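Local coordinates for protein homoprotocatechuate 2,3-dioxygenase (Brevibacterium fuscum, PDB 4Z6M) that uses a bound iron(II) ion and dioxygen to cleave the aromatic ring of homoprotocatechuate, acting as an extradiol-type dioxygenase built from glyoxalase-like domains, at residues Val177-Gln182 with Pro281-Asn286; Pro161-Gly166 with Gly186-Ala191; Ile15-Tyr20 with Glu57-His62; Ala78-Thr83 with Glu127-Thr132. The protein carries 1 engineered substitution. All blocks are in the same frame, centred on the assembly; numbering follows the deposited sequence.

Overall arrangement
From the N terminus, contact 3 comes first: the chain leaves strand 15-25 and comes back to it at 57-62, in the loop between strands 50-54 and 64-68. Contact 4 closes a later loop of the same sheet, bringing strand 125-129 beside strand 73-81, which itself neighbours strand 15-25. Contacts 3 and 4 follow in series yet touch, with centres about 9 Å apart, joined by Y20 and E127. Contacts 2 and 1 belong to the second glyoxalase-like sheet and cross along the chain. In contact 2 helix 163-172 meets strand 188-194, and in contact 1 strand 176-182, next to 188-194, receives the distant strand 283-286. Contacts 1, 3 and 4 all reach a second subunit.

Contact 1. Residues Val177-Gln182 with Pro281-Asn286; sequences VTEDIQ and PTITWN
Strand 177-182 and the short strand 283-286 run parallel, their axes approaching to 4.6 Å and inclined at 24°, with four backbone hydrogen bonds joining T178-Q182 to I283-W285. Two side-chain bonds add to them, one on each face of the sheet. On the face of E179, I181 and W285, the carboxylate of E179 lies nearly coplanar with the indole, and W285 NE1 donates to E179 OE1 over 2.8 Å, almost along the C-O axis. The extended E179 chain also passes alongside I283, whose CD1 comes 3.8 Å from E179 CD; Y273 and the backbone of S251 take up OE2. On the other face, T284 OG1 donates to the syn lone pair of D180 OD1 at 2.6 Å. D180 OD2 receives Q182 NE2 at 2.9 Å from above the carboxylate plane and forms a salt bridge with R167, so both oxygens of this buried acid are occupied. Just before strand 283-286 begins, one water donates to both T178 O and P281 O. Such pairing is that of an added edge strand: 283-286 extends the mixed sheet of the second glyoxalase-like unit.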
# COMPACT_ATOMS: atom_id res chain seq x y z
N VAL A 177 27.76 -2.52 -15.07
CA VAL A 177 26.54 -2.95 -15.75
C VAL A 177 25.80 -3.93 -14.88
O VAL A 177 26.39 -4.83 -14.27
CB VAL A 177 26.85 -3.56 -17.14
CG1 VAL A 177 25.61 -4.16 -17.77
CG2 VAL A 177 27.43 -2.46 -18.02
N THR A 178 24.50 -3.73 -14.81
CA THR A 178 23.60 -4.60 -14.05
C THR A 178 22.78 -5.44 -14.97
O THR A 178 22.73 -6.64 -14.79
CB THR A 178 22.73 -3.75 -13.12
OG1 THR A 178 22.09 -2.72 -13.89
CG2 THR A 178 23.58 -3.14 -12.07
N GLU A 179 22.09 -4.83 -15.92
CA GLU A 179 21.26 -5.56 -16.87
C GLU A 179 21.45 -5.02 -18.28
O GLU A 179 21.89 -3.89 -18.47
CB GLU A 179 19.79 -5.45 -16.48
CG GLU A 179 19.53 -5.89 -15.03
CD GLU A 179 18.11 -6.36 -14.77
OE1 GLU A 179 17.53 -6.94 -15.68
OE2 GLU A 179 17.59 -6.18 -13.63
N ASP A 180 21.11 -5.84 -19.27
CA ASP A 180 21.14 -5.41 -20.67
C ASP A 180 20.16 -6.20 -21.50
O ASP A 180 19.57 -7.19 -21.02
CB ASP A 180 22.57 -5.42 -21.22
CG ASP A 180 23.17 -6.78 -21.39
OD1 ASP A 180 22.68 -7.77 -20.87
OD2 ASP A 180 24.24 -6.83 -22.01
N ILE A 181 19.95 -5.71 -22.72
CA ILE A 181 19.07 -6.38 -23.67
C ILE A 181 19.86 -6.62 -24.95
O ILE A 181 20.42 -5.68 -25.50
CB ILE A 181 17.81 -5.53 -23.98
CG1 ILE A 181 16.94 -5.37 -22.74
CG2 ILE A 181 17.01 -6.12 -25.14
CD1 ILE A 181 15.77 -4.42 -22.91
N GLN A 182 19.86 -7.87 -25.40
CA GLN A 182 20.57 -8.28 -26.62
C GLN A 182 19.69 -9.18 -27.46
O GLN A 182 18.65 -9.63 -27.00
CB GLN A 182 21.86 -9.02 -26.27
CG GLN A 182 22.86 -8.19 -25.50
CD GLN A 182 24.18 -8.89 -25.32
OE1 GLN A 182 24.64 -9.63 -26.19
NE2 GLN A 182 24.81 -8.62 -24.22
N PRO A 281 25.16 -10.22 -9.72
CA PRO A 281 24.96 -10.96 -10.96
C PRO A 281 24.32 -10.10 -12.04
O PRO A 281 23.33 -9.43 -11.80
CB PRO A 281 24.01 -12.09 -10.55
CG PRO A 281 24.19 -12.25 -9.08
CD PRO A 281 24.53 -10.88 -8.56
N THR A 282 24.91 -10.11 -13.23
CA THR A 282 24.34 -9.38 -14.34
C THR A 282 23.21 -10.21 -14.96
O THR A 282 23.15 -11.45 -14.85
CB THR A 282 25.39 -9.08 -15.39
OG1 THR A 282 25.91 -10.33 -15.86
CG2 THR A 282 26.50 -8.27 -14.80
N ILE A 283 22.27 -9.53 -15.57
CA ILE A 283 21.14 -10.19 -16.22
C ILE A 283 21.03 -9.69 -17.66
O ILE A 283 20.97 -8.49 -17.89
CB ILE A 283 19.82 -9.87 -15.48
CG1 ILE A 283 19.90 -10.22 -13.98
CG2 ILE A 283 18.67 -10.62 -16.14
CD1 ILE A 283 18.75 -9.71 -13.13
N THR A 284 21.00 -10.60 -18.63
CA THR A 284 20.78 -10.27 -20.03
C THR A 284 19.44 -10.82 -20.49
O THR A 284 19.14 -12.00 -20.30
CB THR A 284 21.87 -10.87 -20.91
OG1 THR A 284 23.16 -10.33 -20.54
CG2 THR A 284 21.61 -10.57 -22.40
N TRP A 285 18.61 -9.95 -21.04
CA TRP A 285 17.32 -10.32 -21.61
C TRP A 285 17.40 -10.36 -23.12
O TRP A 285 18.11 -9.55 -23.72
CB TRP A 285 16.27 -9.30 -21.23
CG TRP A 285 16.03 -9.14 -19.75
CD1 TRP A 285 16.87 -8.56 -18.85
CD2 TRP A 285 14.89 -9.59 -19.00
NE1 TRP A 285 16.32 -8.57 -17.58
CE2 TRP A 285 15.11 -9.21 -17.65
CE3 TRP A 285 13.70 -10.24 -19.33
CZ2 TRP A 285 14.19 -9.47 -16.64
CZ3 TRP A 285 12.78 -10.50 -18.30
CH2 TRP A 285 13.04 -10.09 -17.00
N ASN A 286 16.61 -11.24 -23.73
CA ASN A 286 16.48 -11.22 -25.19
C ASN A 286 15.51 -10.12 -25.59
O ASN A 286 14.46 -9.95 -24.97
CB ASN A 286 15.96 -12.55 -25.69
CG ASN A 286 16.03 -12.66 -27.19
OD1 ASN A 286 15.05 -12.36 -27.88
ND2 ASN A 286 17.16 -13.11 -27.71
O HOH W 1 21.87 -6.95 -11.75

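Contact 2. Residues Pro161-Gly166 with Gly186-Ala191; sequences PDVPRG and GTTYAA
V163, at the start of helix 163-172, packs against T188 and A191 of strand 188-194, a helix-on-sheet contact within the second glyoxalase-like unit, where the chain passes from helix 163-172 through strand 176-182 to strand 188-194. The V163 and T188 side chains meet at about a right angle. V163 CG1, set opposite its backbone N (chi1 177°), is carried toward the strand, where it comes 3.6 Å from T188 CG2. The same methyl reaches A191 CB at 4.1 Å, so one branch touches two residues whose CB atoms both point to the helix. The second branch is directed at the backbone instead: V163 CG2 lies 4.0 Å from Y189 O. P164 makes a different approach, sliding past T188 in the opposite direction with its CG 3.9 Å from T188 CB. Threonine therefore presents its methyl to valine and its branching carbon to the proline ring. The contact is almost wholly apolar; no direct hydrogen bond joins the two segments. The N-terminal end of the helix is capped by D162, whose OD1 accepts from R165 N and is approached from well above the carboxylate plane. The next residue after T188, Y189, turns its CB away from the helix and its hydroxyl bonds to D183. T188 O also accepts from R324, a residue distant in sequence. What polar link there is between helix and strand runs through a single water, which accepts from V163 N at 3.0 Å and donates to T188 O at 2.8 Å.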
# COMPACT_ATOMS: atom_id res chain seq x y z
N PRO A 161 23.59 5.87 -30.31
CA PRO A 161 23.38 4.91 -31.44
C PRO A 161 24.13 3.59 -31.29
O PRO A 161 23.67 2.59 -31.84
CB PRO A 161 23.85 5.69 -32.67
CG PRO A 161 24.74 6.76 -32.10
CD PRO A 161 24.17 7.14 -30.77
N ASP A 162 25.27 3.59 -30.60
CA ASP A 162 26.14 2.40 -30.46
C ASP A 162 26.23 2.05 -28.98
O ASP A 162 27.01 2.65 -28.23
CB ASP A 162 27.53 2.73 -31.05
CG ASP A 162 28.49 1.53 -31.07
OD1 ASP A 162 28.30 0.56 -30.28
OD2 ASP A 162 29.47 1.60 -31.84
N VAL A 163 25.46 1.05 -28.53
CA VAL A 163 25.40 0.79 -27.09
C VAL A 163 26.70 0.18 -26.56
O VAL A 163 27.20 0.64 -25.55
CB VAL A 163 24.13 0.02 -26.71
CG1 VAL A 163 24.11 -0.30 -25.22
CG2 VAL A 163 22.90 0.86 -27.10
N PRO A 164 27.29 -0.82 -27.25
CA PRO A 164 28.54 -1.36 -26.75
C PRO A 164 29.65 -0.33 -26.61
O PRO A 164 30.43 -0.38 -25.65
CB PRO A 164 28.88 -2.45 -27.78
CG PRO A 164 27.54 -2.89 -28.27
CD PRO A 164 26.76 -1.61 -28.38
N ARG A 165 29.74 0.60 -27.55
CA ARG A 165 30.77 1.64 -27.49
C ARG A 165 30.58 2.50 -26.25
O ARG A 165 31.55 2.79 -25.52
CB ARG A 165 30.72 2.50 -28.74
CG ARG A 165 31.76 3.62 -28.78
CD ARG A 165 31.69 4.35 -30.10
NE ARG A 165 32.79 5.31 -30.23
CZ ARG A 165 32.68 6.63 -30.08
NH1 ARG A 165 31.51 7.22 -29.84
NH2 ARG A 165 33.77 7.38 -30.20
N GLY A 166 29.34 2.90 -25.99
CA GLY A 166 29.05 3.69 -24.80
C GLY A 166 29.24 2.92 -23.51
O GLY A 166 29.73 3.47 -22.53
N GLY A 186 23.88 -10.82 -32.04
CA GLY A 186 25.01 -10.05 -31.54
C GLY A 186 24.72 -8.57 -31.37
O GLY A 186 25.65 -7.78 -31.16
N THR A 187 23.45 -8.19 -31.46
CA THR A 187 23.08 -6.77 -31.30
C THR A 187 22.74 -6.48 -29.85
O THR A 187 22.04 -7.25 -29.21
CB THR A 187 21.89 -6.41 -32.21
OG1 THR A 187 22.28 -6.64 -33.57
CG2 THR A 187 21.46 -4.94 -32.02
N THR A 188 23.24 -5.35 -29.34
CA THR A 188 22.84 -4.83 -28.03
C THR A 188 21.89 -3.65 -28.23
O THR A 188 22.17 -2.75 -29.03
CB THR A 188 24.07 -4.41 -27.19
OG1 THR A 188 24.91 -5.55 -27.00
CG2 THR A 188 23.65 -3.86 -25.84
N TYR A 189 20.77 -3.67 -27.51
CA TYR A 189 19.74 -2.67 -27.63
C TYR A 189 19.71 -1.68 -26.46
O TYR A 189 19.19 -0.57 -26.63
CB TYR A 189 18.38 -3.33 -27.76
CG TYR A 189 18.26 -4.15 -29.01
CD1 TYR A 189 18.67 -5.49 -29.04
CD2 TYR A 189 17.78 -3.59 -30.19
CE1 TYR A 189 18.56 -6.22 -30.22
CE2 TYR A 189 17.68 -4.32 -31.34
CZ TYR A 189 18.08 -5.64 -31.36
OH TYR A 189 17.98 -6.35 -32.53
N ALA A 190 20.22 -2.08 -25.28
CA ALA A 190 20.12 -1.26 -24.10
C ALA A 190 21.01 -1.84 -23.02
O ALA A 190 21.23 -3.05 -23.00
CB ALA A 190 18.68 -1.18 -23.62
N ALA A 191 21.51 -0.99 -22.14
CA ALA A 191 22.29 -1.41 -21.00
C ALA A 191 22.03 -0.46 -19.83
O ALA A 191 21.76 0.73 -20.04
CB ALA A 191 23.77 -1.42 -21.32
O HOH W 2 23.89 -0.85 -30.16

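Contact 3. Residues Ile15-Tyr20 with Glu57-His62; sequences ILRCAY and EEFIHH
R17 reaches from strand 15-25 to E58 in the loop 57-62, forming a buried salt bridge off a central strand of the first glyoxalase-like sheet, where A19 and Y20 both face A78 in a classic beta bulge. From CB, CG lies between the backbone N and the carbonyl carbon, the chain runs straight to NE, and CZ faces the carboxylate, E58 CD lying in the guanidinium plane. NH2 donates to E58 OE1 at 2.9 Å and NH1 to E58 OE2 at 3.1 Å, an end-on grip, each nitrogen taking one oxygen. The first bond is nearly straight and uses the syn lone pair of OE1. The flat groups are 26° apart, so the NH1 bond leaves the carboxylate plane while staying close to the guanidinium plane. NH1 also lies 3.6 Å from I60 CG2 and forms a salt bridge with D277 of the second subunit, so the arginine serves acids of two chains. E58 is bent at chi2 (55°), turning its carboxylate back over its own loop, where OE2 accepts from the backbone N atoms of F59 and I60 on its anti side. That surplus of donors would be expected to favour the charged form of the acid. Farther along, A19 CB meets I60 CD1 at 3.9 Å. Y20 and H62 form a T-shaped pair: planes 80° apart, centroids 4.4 Å apart, the imidazole edge directed at one face of the phenol ring. Y20 OH is bound to E127, while H62 and H61 join through their ND1 atoms. H62 NE2 stands 3.3 Å above the tyrosine plane, over the ring centre.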
# COMPACT_ATOMS: atom_id res chain seq x y z
N ILE A 15 32.80 8.50 -8.69
CA ILE A 15 31.44 9.01 -8.82
C ILE A 15 30.56 8.35 -7.75
O ILE A 15 30.51 7.12 -7.63
CB ILE A 15 30.89 8.73 -10.22
CG1 ILE A 15 31.71 9.48 -11.29
CG2 ILE A 15 29.40 9.08 -10.30
CD1 ILE A 15 31.60 8.86 -12.67
N LEU A 16 29.82 9.18 -7.01
CA LEU A 16 28.88 8.67 -6.01
C LEU A 16 27.55 8.21 -6.60
O LEU A 16 27.04 7.14 -6.24
CB LEU A 16 28.60 9.75 -4.97
CG LEU A 16 29.78 10.27 -4.15
CD1 LEU A 16 29.36 11.53 -3.41
CD2 LEU A 16 30.25 9.17 -3.20
N ARG A 17 26.95 9.05 -7.44
CA ARG A 17 25.55 8.90 -7.83
C ARG A 17 25.20 9.97 -8.83
O ARG A 17 25.84 11.03 -8.87
CB ARG A 17 24.58 9.03 -6.65
CG ARG A 17 24.74 10.32 -5.84
CD ARG A 17 23.52 10.57 -5.00
NE ARG A 17 23.64 11.71 -4.10
CZ ARG A 17 22.64 12.52 -3.77
NH1 ARG A 17 22.83 13.50 -2.89
NH2 ARG A 17 21.44 12.36 -4.29
N CYS A 18 24.13 9.74 -9.57
CA CYS A 18 23.43 10.84 -10.21
C CYS A 18 22.93 11.82 -9.16
O CYS A 18 22.56 11.43 -8.05
CB CYS A 18 22.28 10.35 -11.07
SG CYS A 18 20.94 9.53 -10.20
N ALA A 19 22.97 13.10 -9.50
CA ALA A 19 22.63 14.13 -8.51
C ALA A 19 21.60 15.15 -8.96
O ALA A 19 20.70 15.49 -8.20
CB ALA A 19 23.87 14.86 -8.03
N TYR A 20 21.73 15.68 -10.18
CA TYR A 20 20.69 16.57 -10.70
C TYR A 20 20.78 16.65 -12.20
O TYR A 20 21.83 16.34 -12.77
CB TYR A 20 20.74 17.99 -10.06
CG TYR A 20 21.83 18.91 -10.60
CD1 TYR A 20 23.08 18.96 -10.00
CD2 TYR A 20 21.59 19.76 -11.68
CE1 TYR A 20 24.08 19.82 -10.47
CE2 TYR A 20 22.58 20.60 -12.15
CZ TYR A 20 23.82 20.62 -11.57
OH TYR A 20 24.78 21.48 -12.08
N GLU A 57 13.51 13.56 0.08
CA GLU A 57 14.58 13.08 0.97
C GLU A 57 15.95 13.69 0.70
O GLU A 57 16.94 13.30 1.31
CB GLU A 57 14.66 11.54 0.94
CG GLU A 57 13.40 10.89 1.44
CD GLU A 57 13.51 9.37 1.55
OE1 GLU A 57 14.43 8.80 0.92
OE2 GLU A 57 12.63 8.80 2.25
N GLU A 58 16.02 14.64 -0.23
CA GLU A 58 17.32 15.19 -0.63
C GLU A 58 17.85 16.21 0.37
O GLU A 58 17.09 16.98 0.94
CB GLU A 58 17.20 15.84 -2.00
CG GLU A 58 18.54 16.26 -2.59
CD GLU A 58 19.51 15.09 -2.63
OE1 GLU A 58 19.39 14.28 -3.60
OE2 GLU A 58 20.37 14.96 -1.72
N PHE A 59 19.17 16.23 0.56
CA PHE A 59 19.82 17.26 1.39
C PHE A 59 20.73 18.19 0.57
O PHE A 59 21.06 19.27 1.03
CB PHE A 59 20.62 16.66 2.57
CG PHE A 59 21.90 16.02 2.15
CD1 PHE A 59 21.92 14.71 1.69
CD2 PHE A 59 23.09 16.71 2.19
CE1 PHE A 59 23.10 14.14 1.25
CE2 PHE A 59 24.29 16.12 1.78
CZ PHE A 59 24.27 14.84 1.30
N ILE A 60 21.16 17.77 -0.63
CA ILE A 60 21.91 18.69 -1.50
C ILE A 60 20.92 19.68 -2.09
O ILE A 60 19.70 19.54 -1.96
CB ILE A 60 22.73 17.97 -2.61
CG1 ILE A 60 21.85 17.38 -3.72
CG2 ILE A 60 23.66 16.93 -2.00
CD1 ILE A 60 22.65 17.00 -4.96
N HIS A 61 21.44 20.74 -2.70
CA HIS A 61 20.60 21.89 -2.96
C HIS A 61 19.42 21.59 -3.89
O HIS A 61 18.34 22.12 -3.71
CB HIS A 61 21.45 23.01 -3.55
CG HIS A 61 20.71 24.28 -3.77
ND1 HIS A 61 20.19 24.64 -5.00
CD2 HIS A 61 20.45 25.32 -2.94
CE1 HIS A 61 19.64 25.84 -4.92
NE2 HIS A 61 19.78 26.27 -3.68
N HIS A 62 19.63 20.73 -4.88
CA HIS A 62 18.57 20.44 -5.83
C HIS A 62 18.85 19.13 -6.56
O HIS A 62 19.98 18.64 -6.61
CB HIS A 62 18.44 21.56 -6.85
CG HIS A 62 19.72 21.85 -7.56
ND1 HIS A 62 20.55 22.90 -7.21
CD2 HIS A 62 20.34 21.22 -8.59
CE1 HIS A 62 21.61 22.89 -7.98
NE2 HIS A 62 21.51 21.88 -8.82

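Contact 4. Residues Ala78-Thr83 with Glu127-Thr132; sequences AFRVRT and EFFFET
The backbones of F79 and E127 open a run of parallel pairing, F79 N donating to E127 O at 2.8 Å and V81 N to F129 O at 2.9 Å, with a weak bond from F129 N to F79 O between them. The other polar contact belongs to R80. With CG opposite the backbone N (chi1 -161°), its extended chain carries the guanidinium past F129 to F130 O. NE and NH2 both donate there, a side-on grip, NE in the carbonyl plane on a lone pair and NH2 tilted out of it. NH1 turns to D277 and D279 of the second subunit. Cation-pi and CH-pi contacts follow. R80 CZ sits 4.7 Å from the F130 ring centroid, 27° off the normal, and R80 CA stands over the face of F129, 4.3 Å from its centroid. T132 CG2 packs on one face of the guanidinium. Apolar contacts complete the set: V81 CG1 meets the edge of F128 at CD1 (3.9 Å), while A78 CB touches F129 CE1 at 4.0 Å. E127 is held by R117 and Y20. Strand 73-81 lies between 15-25 and 125-129, with helix 84-96 packing on V81 and F128 and strand 115-119 touching E127 and F129.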
# COMPACT_ATOMS: atom_id res chain seq x y z
N ALA A 78 24.25 15.83 -14.10
CA ALA A 78 25.29 16.02 -13.11
C ALA A 78 25.39 14.82 -12.20
O ALA A 78 24.37 14.31 -11.70
CB ALA A 78 25.03 17.27 -12.28
N PHE A 79 26.64 14.42 -11.94
CA PHE A 79 26.97 13.37 -11.00
C PHE A 79 27.81 13.97 -9.88
O PHE A 79 28.72 14.76 -10.14
CB PHE A 79 27.79 12.29 -11.69
CG PHE A 79 27.07 11.64 -12.84
CD1 PHE A 79 26.26 10.55 -12.64
CD2 PHE A 79 27.19 12.14 -14.13
CE1 PHE A 79 25.58 9.95 -13.68
CE2 PHE A 79 26.51 11.54 -15.20
CZ PHE A 79 25.69 10.45 -14.97
N ARG A 80 27.48 13.62 -8.64
CA ARG A 80 28.31 14.00 -7.51
C ARG A 80 29.47 13.03 -7.36
O ARG A 80 29.30 11.82 -7.51
CB ARG A 80 27.50 14.12 -6.24
CG ARG A 80 28.20 14.95 -5.18
CD ARG A 80 27.38 15.18 -3.92
NE ARG A 80 28.05 16.14 -3.08
CZ ARG A 80 27.96 16.22 -1.77
NH1 ARG A 80 27.17 15.42 -1.06
NH2 ARG A 80 28.68 17.13 -1.14
N VAL A 81 30.65 13.58 -7.08
CA VAL A 81 31.85 12.82 -6.83
C VAL A 81 32.24 12.85 -5.36
O VAL A 81 31.72 13.66 -4.58
CB VAL A 81 33.02 13.27 -7.73
CG1 VAL A 81 32.67 13.08 -9.17
CG2 VAL A 81 33.42 14.72 -7.46
N ARG A 82 33.13 11.95 -4.96
CA ARG A 82 33.32 11.68 -3.52
C ARG A 82 34.05 12.80 -2.79
O ARG A 82 33.75 13.06 -1.64
CB ARG A 82 34.07 10.37 -3.31
CG ARG A 82 34.19 9.99 -1.84
CD ARG A 82 34.72 8.59 -1.63
NE ARG A 82 33.73 7.61 -2.06
CZ ARG A 82 32.67 7.25 -1.34
NH1 ARG A 82 32.47 7.72 -0.12
NH2 ARG A 82 31.82 6.35 -1.83
N THR A 83 35.00 13.46 -3.46
CA THR A 83 35.86 14.45 -2.80
C THR A 83 36.10 15.61 -3.76
O THR A 83 35.96 15.47 -4.98
CB THR A 83 37.24 13.88 -2.42
OG1 THR A 83 37.98 13.58 -3.60
CG2 THR A 83 37.14 12.64 -1.58
N GLU A 127 28.15 16.88 -15.92
CA GLU A 127 28.81 17.67 -14.89
C GLU A 127 29.29 16.76 -13.76
O GLU A 127 28.60 15.81 -13.39
CB GLU A 127 27.87 18.73 -14.30
CG GLU A 127 28.56 19.61 -13.24
CD GLU A 127 27.67 20.70 -12.68
OE1 GLU A 127 27.52 21.77 -13.34
OE2 GLU A 127 27.10 20.47 -11.58
N PHE A 128 30.46 17.08 -13.21
CA PHE A 128 30.98 16.47 -12.01
C PHE A 128 31.25 17.57 -11.00
O PHE A 128 31.87 18.60 -11.31
CB PHE A 128 32.27 15.73 -12.31
CG PHE A 128 32.09 14.65 -13.33
CD1 PHE A 128 31.65 13.39 -12.94
CD2 PHE A 128 32.24 14.92 -14.69
CE1 PHE A 128 31.42 12.40 -13.88
CE2 PHE A 128 32.01 13.93 -15.63
CZ PHE A 128 31.61 12.67 -15.22
N PHE A 129 30.77 17.35 -9.78
CA PHE A 129 30.96 18.33 -8.69
C PHE A 129 31.01 17.57 -7.37
O PHE A 129 30.45 16.46 -7.28
CB PHE A 129 29.82 19.35 -8.67
CG PHE A 129 28.52 18.78 -8.15
CD1 PHE A 129 27.65 18.15 -9.02
CD2 PHE A 129 28.22 18.81 -6.79
CE1 PHE A 129 26.49 17.56 -8.53
CE2 PHE A 129 27.06 18.22 -6.31
CZ PHE A 129 26.20 17.60 -7.18
N PHE A 130 31.67 18.16 -6.37
CA PHE A 130 31.53 17.74 -4.98
C PHE A 130 30.76 18.78 -4.15
O PHE A 130 29.76 18.45 -3.49
CB PHE A 130 32.89 17.48 -4.33
CG PHE A 130 32.79 17.26 -2.86
CD1 PHE A 130 32.37 16.04 -2.37
CD2 PHE A 130 32.99 18.31 -1.97
CE1 PHE A 130 32.21 15.85 -1.01
CE2 PHE A 130 32.85 18.13 -0.62
CZ PHE A 130 32.46 16.90 -0.14
N GLU A 131 31.21 20.04 -4.18
CA GLU A 131 30.64 21.08 -3.32
C GLU A 131 29.19 21.40 -3.70
O GLU A 131 28.88 21.65 -4.85
CB GLU A 131 31.45 22.39 -3.41
CG GLU A 131 32.93 22.27 -3.03
CD GLU A 131 33.76 23.53 -3.29
OE1 GLU A 131 33.40 24.45 -4.10
OE2 GLU A 131 34.84 23.57 -2.64
N THR A 132 28.32 21.40 -2.69
CA THR A 132 26.93 21.77 -2.87
C THR A 132 26.37 22.33 -1.56
O THR A 132 26.75 21.88 -0.47
CB THR A 132 26.07 20.60 -3.41
OG1 THR A 132 24.70 21.02 -3.56
CG2 THR A 132 26.14 19.40 -2.52